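Secretion protein Snm4 (Mycobacterium xenopi, PDB 7B7J) probably serves as the cytosolic ubiquitin-like part of EccD5, a component of the mycobacterial ESX-5 type VII secretion pore complex. Local coordinates at residues 20-26 / 96-102. Residues are numbered along the deposited sequence; the frame is centred on the assembly and turned at random.
Sequences AAVVAIM and DGDRLWL
Ala-24 and Met-26 pair with Arg-99 and Trp-101 where the first strand of this ubiquitin-like domain runs parallel to its last, the central pairing of a mixed sheet in strand order 2-1-4-3. In strand 20-26 alternate residues, Val-22, Ala-24 and Met-26, turn both N and O to 96-102, and each atom finds a partner. Ala-24 N gives its hydrogen to Asp-98 O at 2.9 Å, almost straight at 176°, while Ala-24 O takes the hydrogen of Leu-100 N. Met-26 repeats the pattern, its N bonding to Leu-100 O at 2.8 Å and its O accepting from Leu-102 N and from a water that also reaches Leu-102 O. The residues between them, Ala-21, Val-23 and Ile-25, bond to strand 30-37.

At Asp-96 and Gly-97 the bonding goes on, with one side-chain acceptor. Val-22 O receives Gly-97 N, but Val-22 N is met by the carboxylate of Asp-96, whose OD1 lies 2.8 Å away. A short acid suits this place because its oxygen can stand in for a backbone carbonyl; OD1 also accepts from a water that bonds weakly to Ala-20 O. Gly-97 suits the turn, its positive phi of 87° being unfavourable for residues with a side chain.

Leu-100, Ile-25 and Leu-102 are buried on one face, with Ile-25 CD1 4.1 Å from Leu-100 CB. On the other, small Ala-24 lies beside the bent chain of Arg-99, whose NH2 is hydrogen-bonded to Gln-31 OE1. Met-26 suits the neighbouring position through its flexible, apolar chain: CG lies over the indole face of Trp-101 and also packs on Arg-99 CG. Met-26 CB makes a CH-pi contact, 3.7 Å from the centroid of the five-membered ring of Trp-101 and 14° off its normal.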
ATOM      1  N   ALA A  20      -7.150  14.669  -0.166  1.00 34.65           N
ATOM      2  CA  ALA A  20      -7.005  13.272  -0.611  1.00 36.59           C
ATOM      3  C   ALA A  20      -5.842  13.141  -1.583  1.00 33.71           C
ATOM      4  O   ALA A  20      -5.384  14.158  -2.089  1.00 33.72           O
ATOM      5  CB  ALA A  20      -8.267  12.823  -1.276  1.00 41.16           C
ATOM      6  N   ALA A  21      -5.359  11.922  -1.761  1.00 28.22           N
ATOM      7  CA  ALA A  21      -4.313  11.635  -2.762  1.00 28.88           C
ATOM      8  C   ALA A  21      -4.880  10.469  -3.559  1.00 30.63           C
ATOM      9  O   ALA A  21      -5.246   9.411  -3.009  1.00 30.64           O
ATOM     10  CB  ALA A  21      -2.999  11.314  -2.047  1.00 31.97           C
ATOM     11  N   VAL A  22      -4.758  10.538  -4.876  1.00 27.83           N
ATOM     12  CA  VAL A  22      -5.072   9.440  -5.802  1.00 25.59           C
ATOM     13  C   VAL A  22      -3.732   8.712  -6.135  1.00 28.56           C
ATOM     14  O   VAL A  22      -2.836   9.322  -6.785  1.00 30.92           O
ATOM     15  CB  VAL A  22      -5.682  10.097  -7.061  1.00 29.46           C
ATOM     16  CG1 VAL A  22      -5.949   8.973  -8.126  1.00 30.90           C
ATOM     17  CG2 VAL A  22      -6.930  10.884  -6.732  1.00 30.88           C
ATOM     18  N   VAL A  23      -3.668   7.429  -5.737  1.00 29.09           N
ATOM     19  CA  VAL A  23      -2.426   6.686  -5.804  1.00 27.40           C
ATOM     20  C   VAL A  23      -2.689   5.443  -6.596  1.00 29.86           C
ATOM     21  O   VAL A  23      -3.724   4.886  -6.419  1.00 28.55           O
ATOM     22  CB  VAL A  23      -1.886   6.501  -4.427  1.00 30.48           C
ATOM     23  CG1 VAL A  23      -1.786   7.706  -3.526  1.00 30.20           C
ATOM     24  CG2 VAL A  23      -2.588   5.584  -3.568  1.00 37.99           C
ATOM     25  N   ALA A  24      -1.660   4.975  -7.221  1.00 24.05           N
ATOM     26  CA  ALA A  24      -1.655   3.667  -7.868  1.00 25.30           C
ATOM     27  C   ALA A  24      -0.926   2.642  -6.950  1.00 25.76           C
ATOM     28  O   ALA A  24       0.197   2.992  -6.544  1.00 26.28           O
ATOM     29  CB  ALA A  24      -0.981   3.845  -9.112  1.00 25.82           C
ATOM     30  N   ILE A  25      -1.626   1.609  -6.527  1.00 22.09           N
ATOM     31  CA  ILE A  25      -1.068   0.521  -5.702  1.00 22.49           C
ATOM     32  C   ILE A  25      -0.732  -0.716  -6.546  1.00 25.58           C
ATOM     33  O   ILE A  25      -1.656  -1.160  -7.304  1.00 29.44           O
ATOM     34  CB  ILE A  25      -1.974   0.192  -4.480  1.00 26.18           C
ATOM     35  CG1 ILE A  25      -2.322   1.476  -3.756  1.00 26.84           C
ATOM     36  CG2 ILE A  25      -1.311  -0.820  -3.629  1.00 27.49           C
ATOM     37  CD1 ILE A  25      -1.194   2.109  -3.025  1.00 25.64           C
ATOM     38  N   MET A  26       0.535  -1.140  -6.521  1.00 25.77           N
ATOM     39  CA  MET A  26       0.840  -2.370  -7.260  1.00 28.59           C
ATOM     40  C   MET A  26       0.749  -3.499  -6.228  1.00 26.54           C
ATOM     41  O   MET A  26       1.539  -3.469  -5.215  1.00 26.67           O
ATOM     42  CB  MET A  26       2.176  -2.271  -7.934  1.00 27.01           C
ATOM     43  CG  MET A  26       2.361  -1.111  -8.757  1.00 30.98           C
ATOM     44  SD  MET A  26       1.273  -1.235 -10.240  1.00 34.34           S
ATOM     45  CE  MET A  26       1.703  -2.724 -11.049  1.00 37.02           C
ATOM     46  N   ASP A  96      -0.830  12.982  -6.068  1.00 25.91           N
ATOM     47  CA  ASP A  96      -1.730  12.370  -7.086  1.00 25.71           C
ATOM     48  C   ASP A  96      -0.905  11.692  -8.155  1.00 27.65           C
ATOM     49  O   ASP A  96      -0.085  12.452  -8.856  1.00 25.57           O
ATOM     50  CB  ASP A  96      -2.693  13.406  -7.584  1.00 26.47           C
ATOM     51  CG  ASP A  96      -3.685  13.907  -6.549  1.00 28.68           C
ATOM     52  OD1 ASP A  96      -4.115  13.130  -5.732  1.00 32.00           O
ATOM     53  OD2 ASP A  96      -4.171  15.066  -6.748  1.00 30.68           O
ATOM     54  N   GLY A  97      -1.271  10.547  -8.535  1.00 26.05           N
ATOM     55  CA  GLY A  97      -0.668   9.833  -9.670  1.00 25.71           C
ATOM     56  C   GLY A  97       0.571   8.990  -9.273  1.00 25.06           C
ATOM     57  O   GLY A  97       1.045   8.198 -10.130  1.00 26.09           O
ATOM     58  N   ASP A  98       1.156   9.210  -8.120  1.00 23.65           N
ATOM     59  CA  ASP A  98       2.283   8.406  -7.575  1.00 23.33           C
ATOM     60  C   ASP A  98       1.860   6.966  -7.526  1.00 22.79           C
ATOM     61  O   ASP A  98       0.725   6.587  -7.202  1.00 26.46           O
ATOM     62  CB  ASP A  98       2.941   9.047  -6.392  1.00 25.49           C
ATOM     63  CG  ASP A  98       3.783  10.317  -6.665  1.00 27.29           C
ATOM     64  OD1 ASP A  98       3.989  10.670  -7.812  1.00 30.89           O
ATOM     65  OD2 ASP A  98       4.126  10.946  -5.738  1.00 31.67           O
ATOM     66  N   ARG A  99       2.901   6.040  -7.603  1.00 26.86           N
ATOM     67  CA  ARG A  99       2.684   4.637  -7.591  1.00 24.58           C
ATOM     68  C   ARG A  99       3.565   4.043  -6.419  1.00 23.59           C
ATOM     69  O   ARG A  99       4.764   4.432  -6.265  1.00 27.82           O
ATOM     70  CB  ARG A  99       3.156   3.969  -8.892  1.00 23.09           C
ATOM     71  CG  ARG A  99       2.889   2.531  -9.025  1.00 26.17           C
ATOM     72  CD  ARG A  99       3.187   2.090 -10.420  1.00 25.37           C
ATOM     73  NE  ARG A  99       2.118   2.586 -11.399  1.00 25.80           N
ATOM     74  CZ  ARG A  99       2.190   3.640 -12.153  1.00 30.68           C
ATOM     75  NH1 ARG A  99       3.376   4.131 -12.412  1.00 25.84           N
ATOM     76  NH2 ARG A  99       1.084   4.044 -12.761  1.00 28.07           N
ATOM     77  N   LEU A 100       2.935   3.138  -5.679  1.00 22.68           N
ATOM     78  CA  LEU A 100       3.519   2.445  -4.483  1.00 24.29           C
ATOM     79  C   LEU A 100       3.333   0.941  -4.618  1.00 24.60           C
ATOM     80  O   LEU A 100       2.345   0.521  -5.186  1.00 27.61           O
ATOM     81  CB  LEU A 100       2.809   2.941  -3.229  1.00 25.43           C
ATOM     82  CG  LEU A 100       2.856   4.408  -2.880  1.00 28.27           C
ATOM     83  CD1 LEU A 100       2.022   4.630  -1.616  1.00 30.88           C
ATOM     84  CD2 LEU A 100       4.326   4.841  -2.795  1.00 28.90           C
ATOM     85  N   TRP A 101       4.269   0.145  -4.144  1.00 25.19           N
ATOM     86  CA  TRP A 101       4.217  -1.295  -4.149  1.00 29.34           C
ATOM     87  C   TRP A 101       3.931  -1.786  -2.721  1.00 28.90           C
ATOM     88  O   TRP A 101       4.547  -1.433  -1.824  1.00 26.59           O
ATOM     89  CB  TRP A 101       5.504  -1.859  -4.701  1.00 28.68           C
ATOM     90  CG  TRP A 101       5.614  -1.816  -6.223  1.00 28.55           C
ATOM     91  CD1 TRP A 101       5.642  -2.917  -7.031  1.00 30.71           C
ATOM     92  CD2 TRP A 101       5.933  -0.678  -7.089  1.00 27.55           C
ATOM     93  NE1 TRP A 101       5.792  -2.586  -8.346  1.00 31.34           N
ATOM     94  CE2 TRP A 101       5.983  -1.204  -8.440  1.00 29.57           C
ATOM     95  CE3 TRP A 101       6.173   0.704  -6.816  1.00 27.61           C
ATOM     96  CZ2 TRP A 101       6.294  -0.358  -9.549  1.00 27.58           C
ATOM     97  CZ3 TRP A 101       6.398   1.529  -7.911  1.00 27.47           C
ATOM     98  CH2 TRP A 101       6.463   0.984  -9.183  1.00 26.50           C
ATOM     99  N   LEU A 102       2.893  -2.572  -2.623  1.00 25.28           N
ATOM    100  CA  LEU A 102       2.548  -3.141  -1.307  1.00 28.29           C
ATOM    101  C   LEU A 102       3.322  -4.412  -1.162  1.00 33.48           C
ATOM    102  O   LEU A 102       3.151  -5.372  -2.005  1.00 31.23           O
ATOM    103  CB  LEU A 102       1.032  -3.326  -1.291  1.00 32.60           C
ATOM    104  CG  LEU A 102       0.467  -3.909   0.011  1.00 36.78           C
ATOM    105  CD1 LEU A 102       0.759  -3.057   1.248  1.00 38.34           C
ATOM    106  CD2 LEU A 102      -1.058  -4.064  -0.233  1.00 38.18           C
TER
HETATM  107  O   HOH W   1      -6.503  14.174  -4.666  1.00 35.70           O
HETATM  108  O   HOH W   2       3.790  -5.359  -5.129  1.00 37.47           O